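Local coordinates for protein prolyl-tRNA synthetase (Giardia lamblia ATCC 50803, PDB 3IAL) that probably joins L-proline to tRNA(Pro) at the expense of ATP, as a class II aminoacyl-tRNA synthetase, and is captured here with prolyl-adenylate bound, at residues E327-L336 with P394-S402; C378-G386 with I417-L428. One frame throughout, in Å; residues are numbered along the deposited sequence.

Contact 1: E327-L336 with P394-S402; sequences EIADTLKSKL and PITEVMKVS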
ATOM      1  N   GLU B 327     -18.956 -24.190 -10.388  1.00 43.61           N
ATOM      2  CA  GLU B 327     -20.016 -23.263 -10.795  1.00 44.56           C
ATOM      3  C   GLU B 327     -20.482 -22.378  -9.639  1.00 43.76           C
ATOM      4  O   GLU B 327     -20.848 -21.220  -9.853  1.00 42.33           O
ATOM      5  CB  GLU B 327     -21.222 -24.015 -11.364  1.00 46.39           C
ATOM      6  CG  GLU B 327     -20.958 -24.762 -12.665  1.00 49.74           C
ATOM      7  CD  GLU B 327     -22.159 -25.580 -13.109  1.00 54.57           C
ATOM      8  OE1 GLU B 327     -23.296 -25.069 -13.002  1.00 55.76           O
ATOM      9  OE2 GLU B 327     -21.969 -26.732 -13.557  1.00 57.97           O
ATOM     10  N   ILE B 328     -20.500 -22.933  -8.425  1.00 42.30           N
ATOM     11  CA  ILE B 328     -20.772 -22.144  -7.226  1.00 41.13           C
ATOM     12  C   ILE B 328     -19.633 -21.143  -7.001  1.00 40.09           C
ATOM     13  O   ILE B 328     -19.878 -19.950  -6.837  1.00 38.49           O
ATOM     14  CB  ILE B 328     -20.948 -23.031  -5.978  1.00 41.42           C
ATOM     15  CG1 ILE B 328     -22.249 -23.837  -6.077  1.00 43.38           C
ATOM     16  CG2 ILE B 328     -20.973 -22.192  -4.716  1.00 37.35           C
ATOM     17  CD1 ILE B 328     -22.514 -24.726  -4.867  1.00 39.53           C
ATOM     18  N   ALA B 329     -18.394 -21.629  -7.021  1.00 38.23           N
ATOM     19  CA  ALA B 329     -17.236 -20.754  -6.845  1.00 37.62           C
ATOM     20  C   ALA B 329     -17.215 -19.608  -7.870  1.00 37.40           C
ATOM     21  O   ALA B 329     -16.986 -18.457  -7.502  1.00 38.25           O
ATOM     22  CB  ALA B 329     -15.940 -21.558  -6.901  1.00 35.59           C
ATOM     23  N   ASP B 330     -17.467 -19.925  -9.139  1.00 36.76           N
ATOM     24  CA  ASP B 330     -17.414 -18.933 -10.216  1.00 39.72           C
ATOM     25  C   ASP B 330     -18.486 -17.852 -10.067  1.00 39.60           C
ATOM     26  O   ASP B 330     -18.208 -16.678 -10.274  1.00 38.14           O
ATOM     27  CB  ASP B 330     -17.518 -19.601 -11.598  1.00 41.62           C
ATOM     28  CG  ASP B 330     -16.266 -20.399 -11.970  1.00 46.20           C
ATOM     29  OD1 ASP B 330     -15.173 -20.095 -11.444  1.00 48.67           O
ATOM     30  OD2 ASP B 330     -16.376 -21.332 -12.801  1.00 49.57           O
ATOM     31  N   THR B 331     -19.704 -18.256  -9.711  1.00 39.74           N
ATOM     32  CA  THR B 331     -20.780 -17.308  -9.409  1.00 39.59           C
ATOM     33  C   THR B 331     -20.420 -16.395  -8.222  1.00 40.37           C
ATOM     34  O   THR B 331     -20.521 -15.168  -8.321  1.00 38.34           O
ATOM     35  CB  THR B 331     -22.093 -18.056  -9.113  1.00 39.75           C
ATOM     36  OG1 THR B 331     -22.516 -18.746 -10.293  1.00 40.67           O
ATOM     37  CG2 THR B 331     -23.194 -17.095  -8.674  1.00 39.77           C
ATOM     38  N   LEU B 332     -19.988 -16.990  -7.111  1.00 40.89           N
ATOM     39  CA  LEU B 332     -19.604 -16.210  -5.925  1.00 41.86           C
ATOM     40  C   LEU B 332     -18.448 -15.227  -6.199  1.00 41.98           C
ATOM     41  O   LEU B 332     -18.438 -14.121  -5.656  1.00 43.19           O
ATOM     42  CB  LEU B 332     -19.242 -17.127  -4.754  1.00 40.80           C
ATOM     43  CG  LEU B 332     -20.315 -18.091  -4.239  1.00 43.13           C
ATOM     44  CD1 LEU B 332     -19.801 -18.787  -2.987  1.00 41.23           C
ATOM     45  CD2 LEU B 332     -21.649 -17.395  -3.970  1.00 42.02           C
ATOM     46  N   LYS B 333     -17.492 -15.618  -7.039  1.00 41.21           N
ATOM     47  CA  LYS B 333     -16.370 -14.733  -7.373  1.00 43.09           C
ATOM     48  C   LYS B 333     -16.764 -13.665  -8.403  1.00 43.83           C
ATOM     49  O   LYS B 333     -16.607 -12.463  -8.158  1.00 40.60           O
ATOM     50  CB  LYS B 333     -15.170 -15.535  -7.887  1.00 43.37           C
ATOM     51  CG  LYS B 333     -14.443 -16.319  -6.800  1.00 46.66           C
ATOM     52  CD  LYS B 333     -13.118 -16.897  -7.295  1.00 49.14           C
ATOM     53  CE  LYS B 333     -13.330 -18.056  -8.247  1.00 51.68           C
ATOM     54  NZ  LYS B 333     -12.052 -18.771  -8.532  1.00 55.21           N
ATOM     55  N   SER B 334     -17.297 -14.113  -9.538  1.00 43.90           N
ATOM     56  CA  SER B 334     -17.540 -13.233 -10.681  1.00 46.22           C
ATOM     57  C   SER B 334     -18.698 -12.254 -10.476  1.00 45.93           C
ATOM     58  O   SER B 334     -18.580 -11.080 -10.824  1.00 45.59           O
ATOM     59  CB  SER B 334     -17.775 -14.066 -11.943  1.00 47.13           C
ATOM     60  OG  SER B 334     -16.755 -15.040 -12.083  1.00 50.15           O
ATOM     61  N   LYS B 335     -19.805 -12.734  -9.912  1.00 45.66           N
ATOM     62  CA  LYS B 335     -21.014 -11.907  -9.762  1.00 47.52           C
ATOM     63  C   LYS B 335     -21.063 -11.108  -8.452  1.00 46.51           C
ATOM     64  O   LYS B 335     -21.673 -10.042  -8.406  1.00 48.02           O
ATOM     65  CB  LYS B 335     -22.283 -12.768  -9.874  1.00 48.07           C
ATOM     66  CG  LYS B 335     -22.649 -13.187 -11.290  1.00 52.35           C
ATOM     67  CD  LYS B 335     -23.173 -12.013 -12.125  1.00 54.36           C
ATOM     68  CE  LYS B 335     -23.897 -12.493 -13.375  1.00 56.01           C
ATOM     69  NZ  LYS B 335     -23.901 -11.461 -14.453  1.00 56.54           N
ATOM     70  N   LEU B 336     -20.443 -11.628  -7.393  1.00 44.71           N
ATOM     71  CA  LEU B 336     -20.504 -10.995  -6.076  1.00 43.05           C
ATOM     72  C   LEU B 336     -19.173 -10.407  -5.602  1.00 41.15           C
ATOM     73  O   LEU B 336     -19.152  -9.635  -4.646  1.00 42.13           O
ATOM     74  CB  LEU B 336     -21.018 -11.998  -5.036  1.00 43.99           C
ATOM     75  CG  LEU B 336     -22.362 -12.670  -5.341  1.00 46.54           C
ATOM     76  CD1 LEU B 336     -22.662 -13.786  -4.330  1.00 44.32           C
ATOM     77  CD2 LEU B 336     -23.478 -11.636  -5.366  1.00 45.51           C
ATOM     78  N   PRO B 394     -30.884 -24.531  -1.027  1.00 37.84           N
ATOM     79  CA  PRO B 394     -30.878 -25.081  -2.380  1.00 36.64           C
ATOM     80  C   PRO B 394     -29.740 -24.496  -3.209  1.00 34.82           C
ATOM     81  O   PRO B 394     -29.420 -23.327  -3.048  1.00 34.54           O
ATOM     82  CB  PRO B 394     -32.237 -24.647  -2.941  1.00 36.52           C
ATOM     83  CG  PRO B 394     -33.112 -24.548  -1.744  1.00 37.21           C
ATOM     84  CD  PRO B 394     -32.228 -24.069  -0.628  1.00 37.50           C
ATOM     85  N   ILE B 395     -29.136 -25.311  -4.071  1.00 35.15           N
ATOM     86  CA  ILE B 395     -28.017 -24.874  -4.899  1.00 35.81           C
ATOM     87  C   ILE B 395     -28.464 -23.774  -5.848  1.00 37.03           C
ATOM     88  O   ILE B 395     -27.732 -22.810  -6.066  1.00 35.85           O
ATOM     89  CB  ILE B 395     -27.391 -26.044  -5.698  1.00 37.49           C
ATOM     90  CG1 ILE B 395     -26.685 -27.019  -4.754  1.00 40.26           C
ATOM     91  CG2 ILE B 395     -26.375 -25.524  -6.724  1.00 38.08           C
ATOM     92  CD1 ILE B 395     -26.078 -28.219  -5.458  1.00 42.37           C
ATOM     93  N   THR B 396     -29.672 -23.921  -6.396  1.00 36.84           N
ATOM     94  CA  THR B 396     -30.270 -22.911  -7.270  1.00 35.64           C
ATOM     95  C   THR B 396     -30.345 -21.542  -6.587  1.00 34.76           C
ATOM     96  O   THR B 396     -29.991 -20.530  -7.184  1.00 35.41           O
ATOM     97  CB  THR B 396     -31.687 -23.327  -7.722  1.00 36.06           C
ATOM     98  OG1 THR B 396     -32.508 -23.552  -6.572  1.00 33.05           O
ATOM     99  CG2 THR B 396     -31.638 -24.599  -8.578  1.00 36.07           C
ATOM    100  N   GLU B 397     -30.789 -21.521  -5.333  1.00 34.28           N
ATOM    101  CA  GLU B 397     -30.849 -20.281  -4.546  1.00 33.63           C
ATOM    102  C   GLU B 397     -29.452 -19.676  -4.379  1.00 34.11           C
ATOM    103  O   GLU B 397     -29.267 -18.479  -4.578  1.00 30.74           O
ATOM    104  CB  GLU B 397     -31.490 -20.546  -3.179  0.60 34.28           C
ATOM    105  CG  GLU B 397     -31.885 -19.291  -2.411  0.60 35.23           C
ATOM    106  CD  GLU B 397     -32.654 -19.590  -1.132  0.60 37.23           C
ATOM    107  OE1 GLU B 397     -33.364 -20.621  -1.076  0.60 39.71           O
ATOM    108  OE2 GLU B 397     -32.557 -18.785  -0.178  0.60 37.07           O
ATOM    109  N   VAL B 398     -28.475 -20.512  -4.029  1.00 35.09           N
ATOM    110  CA  VAL B 398     -27.081 -20.076  -3.898  1.00 35.28           C
ATOM    111  C   VAL B 398     -26.530 -19.450  -5.194  1.00 37.97           C
ATOM    112  O   VAL B 398     -25.738 -18.504  -5.135  1.00 39.79           O
ATOM    113  CB  VAL B 398     -26.173 -21.239  -3.417  1.00 34.12           C
ATOM    114  CG1 VAL B 398     -24.708 -20.897  -3.566  1.00 30.58           C
ATOM    115  CG2 VAL B 398     -26.498 -21.597  -1.966  1.00 35.33           C
ATOM    116  N   MET B 399     -26.957 -19.965  -6.348  1.00 39.46           N
ATOM    117  CA  MET B 399     -26.550 -19.419  -7.650  1.00 40.42           C
ATOM    118  C   MET B 399     -27.386 -18.182  -8.039  1.00 39.43           C
ATOM    119  O   MET B 399     -27.008 -17.432  -8.940  1.00 38.33           O
ATOM    120  CB  MET B 399     -26.685 -20.478  -8.753  1.00 41.38           C
ATOM    121  CG  MET B 399     -25.969 -21.815  -8.486  1.00 47.13           C
ATOM    122  SD  MET B 399     -24.228 -21.877  -8.957  1.00 50.27           S
ATOM    123  CE  MET B 399     -24.340 -21.828 -10.740  1.00 47.16           C
ATOM    124  N   LYS B 400     -28.516 -17.979  -7.360  1.00 37.29           N
ATOM    125  CA  LYS B 400     -29.437 -16.886  -7.665  1.00 35.06           C
ATOM    126  C   LYS B 400     -28.838 -15.535  -7.280  1.00 35.71           C
ATOM    127  O   LYS B 400     -28.503 -15.308  -6.117  1.00 37.39           O
ATOM    128  CB  LYS B 400     -30.764 -17.096  -6.938  1.00 32.65           C
ATOM    129  CG  LYS B 400     -31.808 -16.008  -7.122  1.00 34.17           C
ATOM    130  CD  LYS B 400     -33.090 -16.451  -6.433  1.00 38.39           C
ATOM    131  CE  LYS B 400     -34.124 -15.355  -6.319  1.00 40.85           C
ATOM    132  NZ  LYS B 400     -35.410 -15.887  -5.743  1.00 41.00           N
ATOM    133  N   VAL B 401     -28.713 -14.658  -8.274  1.00 35.66           N
ATOM    134  CA  VAL B 401     -28.184 -13.314  -8.104  1.00 36.16           C
ATOM    135  C   VAL B 401     -29.151 -12.334  -8.759  1.00 37.03           C
ATOM    136  O   VAL B 401     -29.495 -12.493  -9.933  1.00 35.79           O
ATOM    137  CB  VAL B 401     -26.788 -13.175  -8.766  1.00 36.93           C
ATOM    138  CG1 VAL B 401     -26.260 -11.748  -8.635  1.00 37.62           C
ATOM    139  CG2 VAL B 401     -25.798 -14.177  -8.150  1.00 34.38           C
ATOM    140  N   SER B 402     -29.610 -11.348  -7.989  1.00 37.51           N
ATOM    141  CA  SER B 402     -30.425 -10.263  -8.516  1.00 40.30           C
ATOM    142  C   SER B 402     -29.669  -8.942  -8.346  1.00 40.16           C
ATOM    143  O   SER B 402     -28.904  -8.764  -7.394  1.00 40.74           O
ATOM    144  CB  SER B 402     -31.800 -10.209  -7.836  1.00 40.69           C
ATOM    145  OG  SER B 402     -31.693  -9.845  -6.472  1.00 45.05           O
TER

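Contact 2: C378-G386 with I417-L428; sequences CIVVPRDVG and IKDELDAYKARL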
ATOM      1  N   CYS B 378     -27.131 -27.684  -0.685  1.00 40.05           N
ATOM      2  CA  CYS B 378     -25.801 -27.675  -0.088  1.00 39.11           C
ATOM      3  C   CYS B 378     -25.908 -27.176   1.355  1.00 37.77           C
ATOM      4  O   CYS B 378     -26.931 -26.629   1.754  1.00 36.51           O
ATOM      5  CB  CYS B 378     -24.838 -26.799  -0.888  1.00 38.17           C
ATOM      6  SG  CYS B 378     -25.243 -25.052  -0.859  1.00 37.72           S
ATOM      7  N   ILE B 379     -24.850 -27.380   2.130  1.00 35.43           N
ATOM      8  CA  ILE B 379     -24.838 -26.999   3.532  1.00 36.30           C
ATOM      9  C   ILE B 379     -23.937 -25.785   3.699  1.00 36.14           C
ATOM     10  O   ILE B 379     -22.775 -25.813   3.290  1.00 34.32           O
ATOM     11  CB  ILE B 379     -24.348 -28.158   4.420  1.00 36.19           C
ATOM     12  CG1 ILE B 379     -25.257 -29.378   4.234  1.00 39.89           C
ATOM     13  CG2 ILE B 379     -24.322 -27.754   5.880  1.00 35.69           C
ATOM     14  CD1 ILE B 379     -24.879 -30.243   3.034  1.00 43.64           C
ATOM     15  N   VAL B 380     -24.493 -24.725   4.284  1.00 35.01           N
ATOM     16  CA  VAL B 380     -23.783 -23.478   4.518  1.00 34.77           C
ATOM     17  C   VAL B 380     -23.705 -23.225   6.024  1.00 35.35           C
ATOM     18  O   VAL B 380     -24.726 -23.171   6.701  1.00 35.77           O
ATOM     19  CB  VAL B 380     -24.481 -22.293   3.812  1.00 34.66           C
ATOM     20  CG1 VAL B 380     -23.708 -21.007   4.033  1.00 34.19           C
ATOM     21  CG2 VAL B 380     -24.630 -22.570   2.321  1.00 33.25           C
ATOM     22  N   VAL B 381     -22.485 -23.074   6.534  1.00 35.73           N
ATOM     23  CA  VAL B 381     -22.235 -22.975   7.970  1.00 34.42           C
ATOM     24  C   VAL B 381     -21.437 -21.706   8.264  1.00 33.51           C
ATOM     25  O   VAL B 381     -20.291 -21.600   7.836  1.00 33.25           O
ATOM     26  CB  VAL B 381     -21.439 -24.201   8.471  1.00 35.33           C
ATOM     27  CG1 VAL B 381     -21.222 -24.134   9.991  1.00 33.22           C
ATOM     28  CG2 VAL B 381     -22.150 -25.511   8.071  1.00 35.44           C
ATOM     29  N   PRO B 382     -22.045 -20.727   8.965  1.00 33.54           N
ATOM     30  CA  PRO B 382     -21.283 -19.545   9.369  1.00 33.83           C
ATOM     31  C   PRO B 382     -20.363 -19.850  10.548  1.00 34.07           C
ATOM     32  O   PRO B 382     -20.658 -20.736  11.349  1.00 34.61           O
ATOM     33  CB  PRO B 382     -22.364 -18.523   9.775  1.00 32.90           C
ATOM     34  CG  PRO B 382     -23.674 -19.155   9.472  1.00 34.29           C
ATOM     35  CD  PRO B 382     -23.455 -20.624   9.370  1.00 33.60           C
ATOM     36  N   ARG B 383     -19.275 -19.100  10.648  1.00 32.67           N
ATOM     37  CA  ARG B 383     -18.201 -19.385  11.597  1.00 33.34           C
ATOM     38  C   ARG B 383     -18.570 -19.142  13.067  1.00 34.27           C
ATOM     39  O   ARG B 383     -18.115 -19.869  13.943  1.00 33.96           O
ATOM     40  CB  ARG B 383     -16.959 -18.548  11.227  1.00 30.22           C
ATOM     41  CG  ARG B 383     -15.802 -18.618  12.202  1.00 30.11           C
ATOM     42  CD  ARG B 383     -15.279 -20.037  12.399  1.00 28.19           C
ATOM     43  NE  ARG B 383     -14.175 -20.043  13.348  1.00 27.50           N
ATOM     44  CZ  ARG B 383     -14.298 -20.061  14.676  1.00 28.47           C
ATOM     45  NH1 ARG B 383     -15.497 -20.098  15.265  1.00 29.10           N
ATOM     46  NH2 ARG B 383     -13.202 -20.044  15.427  1.00 30.45           N
ATOM     47  N   ASP B 384     -19.370 -18.113  13.338  1.00 35.99           N
ATOM     48  CA  ASP B 384     -19.646 -17.709  14.721  1.00 36.81           C
ATOM     49  C   ASP B 384     -20.616 -18.626  15.463  1.00 39.41           C
ATOM     50  O   ASP B 384     -20.536 -18.733  16.683  1.00 42.11           O
ATOM     51  CB  ASP B 384     -20.159 -16.273  14.777  1.00 35.99           C
ATOM     52  CG  ASP B 384     -21.498 -16.100  14.074  1.00 36.43           C
ATOM     53  OD1 ASP B 384     -21.723 -16.775  13.044  1.00 30.61           O
ATOM     54  OD2 ASP B 384     -22.319 -15.288  14.558  1.00 34.23           O
ATOM     55  N   VAL B 385     -21.527 -19.268  14.734  1.00 40.92           N
ATOM     56  CA  VAL B 385     -22.533 -20.155  15.343  1.00 43.38           C
ATOM     57  C   VAL B 385     -22.220 -21.630  15.115  1.00 44.97           C
ATOM     58  O   VAL B 385     -22.599 -22.483  15.924  1.00 43.02           O
ATOM     59  CB  VAL B 385     -23.965 -19.866  14.818  1.00 43.21           C
ATOM     60  CG1 VAL B 385     -24.487 -18.557  15.390  1.00 43.78           C
ATOM     61  CG2 VAL B 385     -24.001 -19.857  13.288  1.00 43.05           C
ATOM     62  N   GLY B 386     -21.562 -21.926  13.996  1.00 47.70           N
ATOM     63  CA  GLY B 386     -21.020 -23.254  13.743  1.00 50.99           C
ATOM     64  C   GLY B 386     -22.011 -24.304  13.268  1.00 54.62           C
ATOM     65  O   GLY B 386     -23.118 -23.991  12.806  1.00 54.86           O
ATOM     66  N   ILE B 417     -25.772 -15.964  -0.186  1.00 30.77           N
ATOM     67  CA  ILE B 417     -24.461 -16.042   0.473  1.00 30.89           C
ATOM     68  C   ILE B 417     -24.044 -14.658   0.987  1.00 31.06           C
ATOM     69  O   ILE B 417     -23.559 -14.531   2.107  1.00 30.29           O
ATOM     70  CB  ILE B 417     -23.355 -16.636  -0.451  1.00 30.47           C
ATOM     71  CG1 ILE B 417     -23.756 -18.019  -0.976  1.00 28.41           C
ATOM     72  CG2 ILE B 417     -22.039 -16.736   0.298  1.00 28.06           C
ATOM     73  CD1 ILE B 417     -24.284 -18.965   0.090  1.00 27.51           C
ATOM     74  N   LYS B 418     -24.258 -13.627   0.174  1.00 32.58           N
ATOM     75  CA  LYS B 418     -24.112 -12.253   0.638  1.00 34.72           C
ATOM     76  C   LYS B 418     -24.991 -12.005   1.877  1.00 34.76           C
ATOM     77  O   LYS B 418     -24.488 -11.544   2.902  1.00 33.47           O
ATOM     78  CB  LYS B 418     -24.432 -11.252  -0.482  1.00 36.53           C
ATOM     79  CG  LYS B 418     -24.580  -9.815  -0.004  1.00 43.49           C
ATOM     80  CD  LYS B 418     -24.467  -8.806  -1.143  1.00 49.52           C
ATOM     81  CE  LYS B 418     -24.671  -7.377  -0.629  1.00 51.94           C
ATOM     82  NZ  LYS B 418     -26.073  -7.135  -0.165  1.00 52.82           N
ATOM     83  N   ASP B 419     -26.286 -12.324   1.791  1.00 33.80           N
ATOM     84  CA  ASP B 419     -27.192 -12.177   2.949  1.00 34.56           C
ATOM     85  C   ASP B 419     -26.628 -12.852   4.201  1.00 33.53           C
ATOM     86  O   ASP B 419     -26.721 -12.305   5.300  1.00 33.40           O
ATOM     87  CB  ASP B 419     -28.582 -12.761   2.673  1.00 35.83           C
ATOM     88  CG  ASP B 419     -29.341 -12.013   1.590  1.00 35.46           C
ATOM     89  OD1 ASP B 419     -29.265 -10.774   1.529  1.00 41.04           O
ATOM     90  OD2 ASP B 419     -30.034 -12.679   0.799  1.00 36.78           O
ATOM     91  N   GLU B 420     -26.047 -14.036   4.025  1.00 33.13           N
ATOM     92  CA  GLU B 420     -25.456 -14.782   5.137  1.00 32.49           C
ATOM     93  C   GLU B 420     -24.231 -14.077   5.709  1.00 32.00           C
ATOM     94  O   GLU B 420     -24.033 -14.074   6.928  1.00 29.60           O
ATOM     95  CB  GLU B 420     -25.095 -16.212   4.709  1.00 33.42           C
ATOM     96  CG  GLU B 420     -26.295 -17.127   4.520  1.00 32.15           C
ATOM     97  CD  GLU B 420     -27.023 -17.425   5.820  1.00 35.46           C
ATOM     98  OE1 GLU B 420     -26.364 -17.760   6.825  1.00 33.11           O
ATOM     99  OE2 GLU B 420     -28.268 -17.339   5.834  1.00 41.58           O
ATOM    100  N   LEU B 421     -23.413 -13.482   4.839  1.00 31.04           N
ATOM    101  CA  LEU B 421     -22.269 -12.698   5.303  1.00 30.35           C
ATOM    102  C   LEU B 421     -22.726 -11.464   6.082  1.00 30.28           C
ATOM    103  O   LEU B 421     -22.173 -11.163   7.138  1.00 30.24           O
ATOM    104  CB  LEU B 421     -21.362 -12.281   4.144  1.00 30.92           C
ATOM    105  CG  LEU B 421     -20.454 -13.367   3.566  1.00 32.60           C
ATOM    106  CD1 LEU B 421     -19.784 -12.861   2.292  1.00 34.75           C
ATOM    107  CD2 LEU B 421     -19.431 -13.830   4.595  1.00 31.20           C
ATOM    108  N   ASP B 422     -23.732 -10.764   5.555  1.00 28.36           N
ATOM    109  CA  ASP B 422     -24.315  -9.601   6.223  1.00 29.29           C
ATOM    110  C   ASP B 422     -24.945  -9.941   7.569  1.00 28.41           C
ATOM    111  O   ASP B 422     -24.814  -9.173   8.530  1.00 29.30           O
ATOM    112  CB  ASP B 422     -25.377  -8.935   5.335  1.00 30.71           C
ATOM    113  CG  ASP B 422     -24.785  -8.263   4.112  1.00 31.16           C
ATOM    114  OD1 ASP B 422     -23.566  -7.990   4.107  1.00 38.80           O
ATOM    115  OD2 ASP B 422     -25.541  -8.013   3.153  1.00 35.45           O
ATOM    116  N   ALA B 423     -25.637 -11.075   7.638  1.00 28.05           N
ATOM    117  CA  ALA B 423     -26.242 -11.515   8.899  1.00 28.43           C
ATOM    118  C   ALA B 423     -25.148 -11.896   9.894  1.00 28.32           C
ATOM    119  O   ALA B 423     -25.265 -11.639  11.098  1.00 28.72           O
ATOM    120  CB  ALA B 423     -27.209 -12.669   8.666  1.00 26.15           C
ATOM    121  N   TYR B 424     -24.078 -12.488   9.371  1.00 27.72           N
ATOM    122  CA  TYR B 424     -22.879 -12.829  10.152  1.00 28.89           C
ATOM    123  C   TYR B 424     -22.235 -11.590  10.789  1.00 28.76           C
ATOM    124  O   TYR B 424     -21.980 -11.568  11.993  1.00 29.04           O
ATOM    125  CB  TYR B 424     -21.909 -13.571   9.229  1.00 29.18           C
ATOM    126  CG  TYR B 424     -20.499 -13.816   9.711  1.00 30.35           C
ATOM    127  CD1 TYR B 424     -20.218 -14.767  10.689  1.00 31.40           C
ATOM    128  CD2 TYR B 424     -19.430 -13.164   9.112  1.00 29.11           C
ATOM    129  CE1 TYR B 424     -18.904 -15.019  11.081  1.00 33.23           C
ATOM    130  CE2 TYR B 424     -18.134 -13.405   9.492  1.00 27.77           C
ATOM    131  CZ  TYR B 424     -17.867 -14.326  10.477  1.00 29.99           C
ATOM    132  OH  TYR B 424     -16.552 -14.548  10.842  1.00 28.30           O
ATOM    133  N   LYS B 425     -22.002 -10.562   9.974  1.00 30.49           N
ATOM    134  CA  LYS B 425     -21.528  -9.263  10.450  1.00 31.07           C
ATOM    135  C   LYS B 425     -22.400  -8.701  11.555  1.00 31.83           C
ATOM    136  O   LYS B 425     -21.895  -8.249  12.580  1.00 32.48           O
ATOM    137  CB  LYS B 425     -21.517  -8.246   9.306  1.00 33.05           C
ATOM    138  CG  LYS B 425     -20.259  -8.242   8.462  1.00 31.74           C
ATOM    139  CD  LYS B 425     -20.357  -7.223   7.339  1.00 30.27           C
ATOM    140  CE  LYS B 425     -20.297  -5.779   7.845  1.00 27.27           C
ATOM    141  NZ  LYS B 425     -20.172  -4.834   6.705  1.00 28.26           N
ATOM    142  N   ALA B 426     -23.715  -8.714  11.326  1.00 32.67           N
ATOM    143  CA  ALA B 426     -24.673  -8.150  12.274  1.00 32.81           C
ATOM    144  C   ALA B 426     -24.688  -8.907  13.608  1.00 33.54           C
ATOM    145  O   ALA B 426     -24.843  -8.278  14.658  1.00 35.71           O
ATOM    146  CB  ALA B 426     -26.083  -8.084  11.658  1.00 31.41           C
ATOM    147  N   ARG B 427     -24.507 -10.231  13.580  1.00 31.41           N
ATOM    148  CA  ARG B 427     -24.357 -11.000  14.829  1.00 30.73           C
ATOM    149  C   ARG B 427     -23.036 -10.672  15.547  1.00 33.23           C
ATOM    150  O   ARG B 427     -23.020 -10.516  16.771  1.00 32.42           O
ATOM    151  CB  ARG B 427     -24.454 -12.512  14.594  1.00 30.55           C
ATOM    152  CG  ARG B 427     -25.837 -12.990  14.161  1.00 32.26           C
ATOM    153  CD  ARG B 427     -25.929 -14.512  14.097  1.00 32.44           C
ATOM    154  NE  ARG B 427     -24.923 -15.125  13.226  1.00 31.83           N
ATOM    155  CZ  ARG B 427     -25.067 -15.367  11.922  1.00 34.56           C
ATOM    156  NH1 ARG B 427     -26.183 -15.043  11.274  1.00 35.65           N
ATOM    157  NH2 ARG B 427     -24.074 -15.938  11.252  1.00 35.50           N
ATOM    158  N   LEU B 428     -21.934 -10.570  14.802  1.00 32.78           N
ATOM    159  CA  LEU B 428     -20.647 -10.187  15.403  1.00 34.43           C
ATOM    160  C   LEU B 428     -20.752  -8.805  16.070  1.00 35.88           C
ATOM    161  O   LEU B 428     -20.286  -8.608  17.197  1.00 36.02           O
ATOM    162  CB  LEU B 428     -19.526 -10.166  14.357  1.00 34.07           C
ATOM    163  CG  LEU B 428     -19.078 -11.477  13.695  1.00 33.98           C
ATOM    164  CD1 LEU B 428     -17.884 -11.191  12.775  1.00 32.57           C
ATOM    165  CD2 LEU B 428     -18.722 -12.570  14.695  1.00 31.02           C
TER

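Contact 1: E327-L336 with P394-S402
Two helices of the anticodon-binding domain, 315-334 and the short 395-399, meet where the bent side chain of Met399 reaches across to the Glu327-Thr331 turn. The methionine folds at chi2 (-86°) and again at chi3, which brings its sulfur and methyl back onto the other helix. Met399 SD lies 3.6 Å from Glu327 O, and Met399 CE lies 3.6 Å from Thr331 OG1; the Met399 and Thr331 side chains cross at about a right angle. The hydroxyl is already committed, since Thr331 OG1 donates to Glu327 O over 3.0 Å, with a C=O...OG1 angle of 164°, close to linear. That carbonyl also accepts from Thr331 N, so two donors of one residue grip it. Met399 SD also touches Ile328 CG1. Segments 327-334 and 395-399 run in broadly the same direction, 26° apart, along one face of the domain's five-stranded mixed sheet, and the short helix directly follows edge strand 391-394. Deeper in, Ile328 CG2 packs on Val398 CG1 at 4.1 Å. Asn415 ND2 hydrogen-bonds both Val398 O and Lys400 O, just before Val401. Two residues after Met399, Val401 places CG2 against Thr331 CG2, 3.9 Å away, and CG1 near Leu336 CD2.

Contact 2: C378-G386 with I417-L428
Arg427 and Asp384 form a side-on salt bridge, two nitrogens meeting two oxygens. NE of Arg427 donates to Asp384 OD2 over 2.9 Å and NH2 of Arg427 to Asp384 OD1 over 3.1 Å, at N-H...O angles of 162° and 168°. Both oxygens use their syn lone pairs, and the planes of carboxylate and guanidinium lie only 23° apart. OD1 of Asp384 also sits at the edge of the Tyr424 ring, 3.4 Å from Tyr424 CD1, with the carboxylate turned nearly perpendicular to the ring. Pro382 CB approaches the guanidinium edge, 3.4 Å from Arg427 NH2. Next to the bridge, Asp384 CB packs on Leu428 CD2 at 4.0 Å. Strand 377-382 and the start of helix 416-438 run side by side in roughly the same direction, the helix lying over the five-stranded sheet of the anticodon-binding domain; the bridge joins the turn after the strand to that helix. At the other end Val380 CG2 meets Ile417 CD1, 4.3 Å apart. In the second shell, Tyr424 OH bonds to Leu293 O, which helps fix the ring beside Asp384. Glu420 OE1, near Pro382 CG, forms a salt bridge with Arg391, whose NH2 comes close to Arg427 NH1.

Overall arrangement
The centres of contact 1 and contact 2 lie about 16 Å apart, and the chain visits them in turn: 327-336, 378-386, 394-402, then 417-428. Both belong to the anticodon-binding region built round a five-stranded mixed sheet, in which strand 377-382 pairs with 391-394, the edge strand leading into helix 395-399. The contacts merge in one apolar layer: Leu332 CD2 reaches Ile417 CG1 at 3.7 Å, and Val398 CG2 meets Cys378 SG at 3.8 Å. Val398 and Ile417 thus bring helices 315-334, 395-399 and 416-438 together over the sheet. Helix 416-438 then continues toward the C-terminal family region; contact 2 packs its first turns on the anticodon-binding domain, consistent with a linking role.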